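Side-chain contacts in ectoine dioxygenase (Sphingopyxis alaskensis, PDB 4MHR), which catalyses the iron- and 2-oxoglutarate-dependent hydroxylation of L-ectoine to 5-hydroxyectoine, a compatible solute that helps the cell survive osmotic stress: residues 133-138 / 156-161; 269-274 / 299-304. All coordinates share one frame; numbering follows the deposited sequence.

Interaction 1: residues 133-138 / 156-161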
ATOM      1  N   ILE A 133      -4.238   9.707   5.804  1.00 27.90           N
ATOM      2  CA  ILE A 133      -3.332   8.558   5.928  1.00 29.56           C
ATOM      3  C   ILE A 133      -3.921   7.522   6.839  1.00 29.99           C
ATOM      4  O   ILE A 133      -4.027   7.761   8.010  1.00 28.19           O
ATOM      5  CB  ILE A 133      -1.911   8.947   6.386  1.00 30.65           C
ATOM      6  CG1 ILE A 133      -1.319   9.975   5.411  1.00 32.00           C
ATOM      7  CG2 ILE A 133      -1.020   7.698   6.453  1.00 30.79           C
ATOM      8  CD1 ILE A 133      -1.242   9.494   3.969  1.00 36.64           C
ATOM      9  N   HIS A 134      -4.371   6.389   6.285  1.00 28.02           N
ATOM     10  CA  HIS A 134      -4.931   5.293   7.099  1.00 29.17           C
ATOM     11  C   HIS A 134      -3.786   4.557   7.848  1.00 26.98           C
ATOM     12  O   HIS A 134      -3.944   4.080   8.944  1.00 26.43           O
ATOM     13  CB  HIS A 134      -5.724   4.330   6.193  1.00 29.45           C
ATOM     14  CG  HIS A 134      -5.992   2.974   6.780  1.00 30.49           C
ATOM     15  ND1 HIS A 134      -7.004   2.724   7.689  1.00 32.85           N
ATOM     16  CD2 HIS A 134      -5.427   1.770   6.508  1.00 34.23           C
ATOM     17  CE1 HIS A 134      -7.046   1.429   7.959  1.00 32.55           C
ATOM     18  NE2 HIS A 134      -6.096   0.828   7.259  1.00 37.01           N
ATOM     19  N   GLN A 135      -2.642   4.439   7.208  1.00 25.96           N
ATOM     20  CA  GLN A 135      -1.521   3.678   7.747  1.00 26.82           C
ATOM     21  C   GLN A 135      -0.352   4.082   6.931  1.00 25.40           C
ATOM     22  O   GLN A 135      -0.504   4.335   5.734  1.00 25.76           O
ATOM     23  CB  GLN A 135      -1.756   2.190   7.520  1.00 33.44           C
ATOM     24  CG  GLN A 135      -0.601   1.307   7.973  1.00 38.00           C
ATOM     25  CD  GLN A 135      -0.814  -0.121   7.528  1.00 40.82           C
ATOM     26  OE1 GLN A 135      -0.251  -0.580   6.503  1.00 40.45           O
ATOM     27  NE2 GLN A 135      -1.675  -0.814   8.242  1.00 39.94           N
ATOM     28  N   SER A 136       0.834   4.060   7.516  1.00 26.87           N
ATOM     29  CA  SER A 136       2.099   4.218   6.796  1.00 26.36           C
ATOM     30  C   SER A 136       3.160   3.283   7.357  1.00 30.75           C
ATOM     31  O   SER A 136       3.060   2.835   8.525  1.00 25.48           O
ATOM     32  CB  SER A 136       2.592   5.642   6.843  1.00 28.85           C
ATOM     33  OG  SER A 136       3.001   6.066   8.132  1.00 28.65           O
ATOM     34  N   ARG A 137       4.164   2.942   6.547  1.00 27.29           N
ATOM     35  CA  ARG A 137       5.235   2.046   7.069  1.00 33.18           C
ATOM     36  C   ARG A 137       6.455   2.300   6.278  1.00 30.83           C
ATOM     37  O   ARG A 137       6.350   2.425   5.049  1.00 32.36           O
ATOM     38  CB  ARG A 137       5.032   0.553   6.841  1.00 30.35           C
ATOM     39  CG  ARG A 137       3.740  -0.090   7.080  1.00 44.47           C
ATOM     40  CD  ARG A 137       3.642  -1.391   6.273  1.00 46.14           C
ATOM     41  NE  ARG A 137       4.549  -2.406   6.764  1.00 55.12           N
ATOM     42  CZ  ARG A 137       4.215  -3.666   7.066  1.00 61.10           C
ATOM     43  NH1 ARG A 137       2.967  -4.114   6.928  1.00 57.67           N
ATOM     44  NH2 ARG A 137       5.157  -4.491   7.513  1.00 54.24           N
ATOM     45  N   LEU A 138       7.595   2.277   6.958  1.00 33.05           N
ATOM     46  CA  LEU A 138       8.905   2.210   6.328  1.00 31.27           C
ATOM     47  C   LEU A 138       9.350   0.765   6.483  1.00 33.99           C
ATOM     48  O   LEU A 138       9.395   0.185   7.608  1.00 36.34           O
ATOM     49  CB  LEU A 138       9.885   3.204   6.892  1.00 33.78           C
ATOM     50  CG  LEU A 138      11.354   3.006   6.443  1.00 37.27           C
ATOM     51  CD1 LEU A 138      11.585   3.056   4.962  1.00 37.97           C
ATOM     52  CD2 LEU A 138      12.279   3.971   7.153  1.00 37.84           C
ATOM     53  N   GLU A 156      -9.291  -6.823   2.601  1.00 28.38           N
ATOM     54  CA  GLU A 156     -10.007  -7.856   3.364  1.00 26.47           C
ATOM     55  C   GLU A 156      -9.669  -7.717   4.857  1.00 26.94           C
ATOM     56  O   GLU A 156     -10.572  -7.817   5.705  1.00 29.03           O
ATOM     57  CB  GLU A 156      -9.729  -9.264   2.856  1.00 30.42           C
ATOM     58  CG  GLU A 156     -10.664 -10.361   3.378  1.00 31.83           C
ATOM     59  CD  GLU A 156     -10.201 -11.004   4.713  1.00 36.63           C
ATOM     60  OE1 GLU A 156      -9.127 -10.656   5.175  1.00 29.41           O
ATOM     61  OE2 GLU A 156     -10.981 -11.819   5.306  1.00 30.45           O
ATOM     62  N   THR A 157      -8.394  -7.417   5.163  1.00 27.37           N
ATOM     63  CA  THR A 157      -8.011  -7.075   6.524  1.00 30.46           C
ATOM     64  C   THR A 157      -8.549  -5.751   7.026  1.00 31.50           C
ATOM     65  O   THR A 157      -9.064  -5.670   8.160  1.00 31.28           O
ATOM     66  CB  THR A 157      -6.510  -7.120   6.689  1.00 34.48           C
ATOM     67  OG1 THR A 157      -6.110  -8.461   6.483  1.00 34.75           O
ATOM     68  CG2 THR A 157      -6.021  -6.603   8.085  1.00 37.19           C
ATOM     69  N   TRP A 158      -8.393  -4.700   6.234  1.00 31.57           N
ATOM     70  CA  TRP A 158      -8.882  -3.390   6.642  1.00 31.49           C
ATOM     71  C   TRP A 158     -10.392  -3.418   6.953  1.00 28.65           C
ATOM     72  O   TRP A 158     -10.850  -2.798   7.890  1.00 28.17           O
ATOM     73  CB  TRP A 158      -8.502  -2.300   5.630  1.00 29.26           C
ATOM     74  CG  TRP A 158      -7.029  -2.119   5.502  1.00 27.51           C
ATOM     75  CD1 TRP A 158      -6.061  -2.512   6.432  1.00 30.75           C
ATOM     76  CD2 TRP A 158      -6.307  -1.556   4.396  1.00 27.09           C
ATOM     77  NE1 TRP A 158      -4.815  -2.213   5.975  1.00 29.90           N
ATOM     78  CE2 TRP A 158      -4.916  -1.616   4.732  1.00 28.02           C
ATOM     79  CE3 TRP A 158      -6.688  -1.047   3.141  1.00 27.96           C
ATOM     80  CZ2 TRP A 158      -3.909  -1.150   3.875  1.00 27.81           C
ATOM     81  CZ3 TRP A 158      -5.701  -0.611   2.254  1.00 28.12           C
ATOM     82  CH2 TRP A 158      -4.304  -0.671   2.617  1.00 29.00           C
ATOM     83  N   HIS A 159     -11.135  -4.155   6.190  1.00 25.33           N
ATOM     84  CA  HIS A 159     -12.547  -4.250   6.380  1.00 31.05           C
ATOM     85  C   HIS A 159     -12.865  -5.105   7.639  1.00 35.13           C
ATOM     86  O   HIS A 159     -13.498  -4.624   8.586  1.00 30.94           O
ATOM     87  CB  HIS A 159     -13.137  -4.896   5.151  1.00 31.00           C
ATOM     88  CG  HIS A 159     -14.615  -5.084   5.220  1.00 31.59           C
ATOM     89  ND1 HIS A 159     -15.510  -4.032   5.136  1.00 33.64           N
ATOM     90  CD2 HIS A 159     -15.356  -6.196   5.405  1.00 30.05           C
ATOM     91  CE1 HIS A 159     -16.737  -4.512   5.227  1.00 33.99           C
ATOM     92  NE2 HIS A 159     -16.670  -5.822   5.375  1.00 30.70           N
ATOM     93  N   VAL A 160     -12.396  -6.353   7.636  1.00 34.21           N
ATOM     94  CA  VAL A 160     -12.717  -7.320   8.712  1.00 35.06           C
ATOM     95  C   VAL A 160     -12.154  -6.848  10.040  1.00 38.35           C
ATOM     96  O   VAL A 160     -12.872  -6.844  11.057  1.00 34.77           O
ATOM     97  CB  VAL A 160     -12.226  -8.745   8.426  1.00 36.52           C
ATOM     98  CG1 VAL A 160     -12.380  -9.644   9.688  1.00 41.40           C
ATOM     99  CG2 VAL A 160     -13.016  -9.320   7.293  1.00 36.00           C
ATOM    100  N   GLU A 161     -10.904  -6.400  10.039  1.00 34.56           N
ATOM    101  CA  GLU A 161     -10.260  -5.991  11.282  1.00 35.19           C
ATOM    102  C   GLU A 161     -10.312  -4.518  11.658  1.00 39.37           C
ATOM    103  O   GLU A 161     -10.290  -4.202  12.826  1.00 34.92           O
ATOM    104  CB  GLU A 161      -8.810  -6.509  11.341  1.00 38.92           C
ATOM    105  CG  GLU A 161      -8.687  -8.001  11.025  1.00 39.41           C
ATOM    106  CD  GLU A 161      -7.271  -8.561  11.186  1.00 45.02           C
ATOM    107  OE1 GLU A 161      -6.486  -7.984  11.933  1.00 49.43           O
ATOM    108  OE2 GLU A 161      -6.951  -9.593  10.568  1.00 43.40           O
TER
HETATM  109  O   HOH W   1      -2.647  -3.837   7.196  1.00 41.38           O
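H134 meets W158 in a T-shaped (edge-to-face) pair inside the cupin fold, where strand 131-141 of the major sheet faces helix 154-162. The tight part of the contact is made by these two rings. An edge of the imidazole is directed at one face of the five-membered indole ring, with centroids 4.4 Å apart and planes inclined at 66°. H134 NE2 leads the approach, 3.4 Å from W158 CD1 and nearly as close to the other atoms of the pyrrole ring, while H134 CD2 leans toward the fusion bond and comes 3.9 Å from W158 CE2. H134 lies where the chain turns a corner, and its CG, anti to the backbone N (chi1 162°), sends the imidazole across to the helix. W158 reaches back with CG anti to its own carbonyl carbon (chi1 -63°), which turns the indole face toward the imidazole edge.

Toward Q135 the contact is far looser. The Q135 amide, at the end of an extended chain, is turned almost perpendicular to the indole plane, and its closest atom, NE2, remains 4.1 Å from W158 NE1. A water set to one side bridges the two groups, accepting a bond from each. Q135 NE2 has its stronger partner in the carbonyl oxygen of L292.

Q135 binds L-ectoine and W158 is important for stabilising that substrate; the water thus bridges two residues of the ectoine site, here in the substrate-free enzyme. An alanine in place of W158 would probably leave H134 without the aromatic face that restrains its ring, and the water without its indole donor. Of the two bonds to this water, the one from W158 NE1 is 3.0 Å long, whereas that from Q135 NE2 is weak at 3.3 Å.

Interaction 2: residues 269-274 / 299-304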
ATOM      1  N   LEU A 269       2.607   4.209   1.831  1.00 24.60           N
ATOM      2  CA  LEU A 269       1.593   5.173   2.299  1.00 27.39           C
ATOM      3  C   LEU A 269       0.206   4.702   1.897  1.00 27.17           C
ATOM      4  O   LEU A 269      -0.004   4.448   0.722  1.00 25.69           O
ATOM      5  CB  LEU A 269       1.886   6.527   1.691  1.00 26.87           C
ATOM      6  CG  LEU A 269       3.273   7.117   1.963  1.00 30.84           C
ATOM      7  CD1 LEU A 269       3.545   8.364   1.150  1.00 34.49           C
ATOM      8  CD2 LEU A 269       3.375   7.471   3.447  1.00 38.96           C
ATOM      9  N   VAL A 270      -0.710   4.538   2.851  1.00 24.12           N
ATOM     10  CA  VAL A 270      -2.071   4.201   2.549  1.00 24.63           C
ATOM     11  C   VAL A 270      -2.958   5.429   2.670  1.00 25.55           C
ATOM     12  O   VAL A 270      -3.145   5.988   3.765  1.00 26.91           O
ATOM     13  CB  VAL A 270      -2.606   3.062   3.440  1.00 26.57           C
ATOM     14  CG1 VAL A 270      -4.037   2.684   3.057  1.00 26.69           C
ATOM     15  CG2 VAL A 270      -1.685   1.836   3.374  1.00 28.88           C
ATOM     16  N   TYR A 271      -3.567   5.804   1.544  1.00 24.82           N
ATOM     17  CA  TYR A 271      -4.518   6.944   1.474  1.00 24.09           C
ATOM     18  C   TYR A 271      -5.915   6.376   1.519  1.00 23.54           C
ATOM     19  O   TYR A 271      -6.251   5.434   0.785  1.00 25.32           O
ATOM     20  CB  TYR A 271      -4.272   7.745   0.186  1.00 23.91           C
ATOM     21  CG  TYR A 271      -2.960   8.432   0.071  1.00 24.20           C
ATOM     22  CD1 TYR A 271      -2.801   9.775   0.485  1.00 26.00           C
ATOM     23  CD2 TYR A 271      -1.844   7.780  -0.422  1.00 27.35           C
ATOM     24  CE1 TYR A 271      -1.559  10.434   0.349  1.00 27.37           C
ATOM     25  CE2 TYR A 271      -0.595   8.428  -0.521  1.00 26.19           C
ATOM     26  CZ  TYR A 271      -0.461   9.737  -0.090  1.00 27.08           C
ATOM     27  OH  TYR A 271       0.738  10.369  -0.209  1.00 27.98           O
ATOM     28  N   ASN A 272      -6.745   6.896   2.395  1.00 25.69           N
ATOM     29  CA  ASN A 272      -8.167   6.578   2.428  1.00 25.04           C
ATOM     30  C   ASN A 272      -9.034   7.841   2.185  1.00 28.27           C
ATOM     31  O   ASN A 272      -8.658   8.905   2.573  1.00 25.70           O
ATOM     32  CB  ASN A 272      -8.541   5.917   3.748  1.00 26.12           C
ATOM     33  CG  ASN A 272      -9.954   5.273   3.710  1.00 26.60           C
ATOM     34  OD1 ASN A 272     -10.467   4.843   2.663  1.00 24.36           O
ATOM     35  ND2 ASN A 272     -10.567   5.148   4.885  1.00 26.40           N
ATOM     36  N   ALA A 273     -10.192   7.700   1.549  1.00 24.99           N
ATOM     37  CA  ALA A 273     -11.097   8.826   1.398  1.00 23.68           C
ATOM     38  C   ALA A 273     -11.629   9.185   2.802  1.00 26.03           C
ATOM     39  O   ALA A 273     -11.973   8.281   3.617  1.00 25.32           O
ATOM     40  CB  ALA A 273     -12.274   8.459   0.458  1.00 24.75           C
ATOM     41  N   VAL A 274     -11.701  10.468   3.095  1.00 26.51           N
ATOM     42  CA  VAL A 274     -12.299  10.900   4.417  1.00 27.63           C
ATOM     43  C   VAL A 274     -13.736  10.407   4.621  1.00 30.56           C
ATOM     44  O   VAL A 274     -14.078  10.078   5.730  1.00 31.56           O
ATOM     45  CB  VAL A 274     -12.185  12.429   4.670  1.00 29.86           C
ATOM     46  CG1 VAL A 274     -10.748  12.916   4.665  1.00 27.64           C
ATOM     47  CG2 VAL A 274     -12.978  13.200   3.604  1.00 34.23           C
ATOM     48  N   ALA A 299      -9.243  14.142   9.861  1.00 58.28           N
ATOM     49  CA  ALA A 299      -9.243  15.367   9.072  1.00 57.64           C
ATOM     50  C   ALA A 299      -8.443  15.132   7.800  1.00 53.12           C
ATOM     51  O   ALA A 299      -7.562  14.281   7.751  1.00 49.85           O
ATOM     52  CB  ALA A 299      -8.640  16.525   9.860  1.00 59.48           C
ATOM     53  N   ALA A 300      -8.741  15.953   6.813  1.00 47.11           N
ATOM     54  CA  ALA A 300      -8.145  15.885   5.490  1.00 48.83           C
ATOM     55  C   ALA A 300      -6.670  16.260   5.513  1.00 45.72           C
ATOM     56  O   ALA A 300      -6.264  17.242   6.144  1.00 44.09           O
ATOM     57  CB  ALA A 300      -8.908  16.796   4.526  1.00 46.38           C
ATOM     58  N   LEU A 301      -5.868  15.435   4.860  1.00 33.91           N
ATOM     59  CA  LEU A 301      -4.501  15.751   4.562  1.00 35.94           C
ATOM     60  C   LEU A 301      -4.388  17.090   3.801  1.00 37.25           C
ATOM     61  O   LEU A 301      -5.103  17.326   2.856  1.00 33.15           O
ATOM     62  CB  LEU A 301      -3.927  14.615   3.738  1.00 39.84           C
ATOM     63  CG  LEU A 301      -2.460  14.640   3.416  1.00 45.76           C
ATOM     64  CD1 LEU A 301      -1.571  14.533   4.683  1.00 44.03           C
ATOM     65  CD2 LEU A 301      -2.216  13.474   2.469  1.00 52.45           C
ATOM     66  N   ARG A 302      -3.486  17.972   4.214  1.00 37.63           N
ATOM     67  CA  ARG A 302      -3.299  19.260   3.490  1.00 40.11           C
ATOM     68  C   ARG A 302      -2.219  19.004   2.487  1.00 37.36           C
ATOM     69  O   ARG A 302      -1.231  18.468   2.862  1.00 40.76           O
ATOM     70  CB  ARG A 302      -2.807  20.340   4.480  1.00 45.32           C
ATOM     71  CG  ARG A 302      -2.549  21.697   3.882  1.00 51.12           C
ATOM     72  CD  ARG A 302      -1.148  22.173   4.224  1.00 60.63           C
ATOM     73  NE  ARG A 302      -1.020  23.629   4.256  1.00 66.68           N
ATOM     74  CZ  ARG A 302      -0.923  24.402   3.186  1.00 70.08           C
ATOM     75  NH1 ARG A 302      -0.937  23.871   1.958  1.00 77.42           N
ATOM     76  NH2 ARG A 302      -0.808  25.717   3.336  1.00 58.27           N
ATOM     77  N   VAL A 303      -2.415  19.357   1.216  1.00 33.70           N
ATOM     78  CA  VAL A 303      -1.447  19.087   0.189  1.00 35.56           C
ATOM     79  C   VAL A 303      -0.336  20.127   0.101  1.00 39.37           C
ATOM     80  O   VAL A 303      -0.611  21.320   0.058  1.00 39.32           O
ATOM     81  CB  VAL A 303      -2.143  18.974  -1.189  1.00 34.37           C
ATOM     82  CG1 VAL A 303      -1.156  18.685  -2.306  1.00 38.64           C
ATOM     83  CG2 VAL A 303      -3.247  17.928  -1.120  1.00 37.60           C
ATOM     84  N   GLU A 304       0.913  19.680  -0.056  1.00 37.60           N
ATOM     85  CA  GLU A 304       2.047  20.612  -0.218  1.00 35.00           C
ATOM     86  C   GLU A 304       2.583  20.545  -1.611  1.00 38.40           C
ATOM     87  O   GLU A 304       2.659  19.494  -2.195  1.00 40.82           O
ATOM     88  CB  GLU A 304       3.167  20.249   0.732  1.00 36.08           C
ATOM     89  CG  GLU A 304       2.697  20.109   2.151  1.00 39.54           C
ATOM     90  CD  GLU A 304       2.628  21.465   2.827  1.00 44.60           C
ATOM     91  OE1 GLU A 304       2.993  22.478   2.179  1.00 47.27           O
ATOM     92  OE2 GLU A 304       2.188  21.506   3.973  1.00 54.48           O
TER
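Y271 and L301 meet where the C-terminal coil 299-304 lies against strand 264-273. Y271 CB is 6.5 Å from L301 CD2, and Y271 CG is 5.6 Å from the same methyl. CG lies anti to the carbonyl carbon (chi1 -65°), and this turn carries the ring over to the coil although the bond to CB points neither at it nor away. Along the near edge of the ring, CD1 comes 4.2 Å from L301 CD2, and CE1 closes to 3.8 Å. The methyl therefore sits at the ring edge, close to the ring plane, and does not cover a face. Beyond CE1 the ring draws away from the leucine again, and the phenol OH ends in a hydrogen bond to the carbonyl oxygen of A114, which ties down the polar tip of a buried side chain. L119 and A123 of helix 117-127 also pack on the tyrosine.

Where the strand gives out, V274 makes a second contact and is the residue most covered by the coil. Its CG1 rests on A300, 4.0 Å from CA and 4.3 Å from CB. The contact is van der Waals only, the methyl lying on the A299-A300 peptide and the alanine side chain. V303, farther along the coil, packs on A117 and D121 of the same helix that flanks the tyrosine. The coil thus comes back to the strand's end and, with helix 117-127, packs on the face of the major sheet that carries Y271, consistent with the outside of a cupin-type sheet flanked by helices.

Strands 131-141 and 264-273 are antiparallel neighbours in the major sheet and join the two interactions, whose centres are 14 Å apart. V270 N and V270 O form probable hydrogen bonds with Q135 O (2.9 Å) and H134 N (2.8 Å). Consecutive residues of strand 264-273 then serve different sides: V270 CG1 packs at 3.4 Å on W158 CH2 in interaction 1, while Y271 CE1, already against L301 in interaction 2, also lies 3.8 Å from I133 CD1. Interaction 1 belongs to the active site, the W158 side chain being about 3 Å from that of the iron ligand D154; the Y271 side chain is about 9 Å from that of W158.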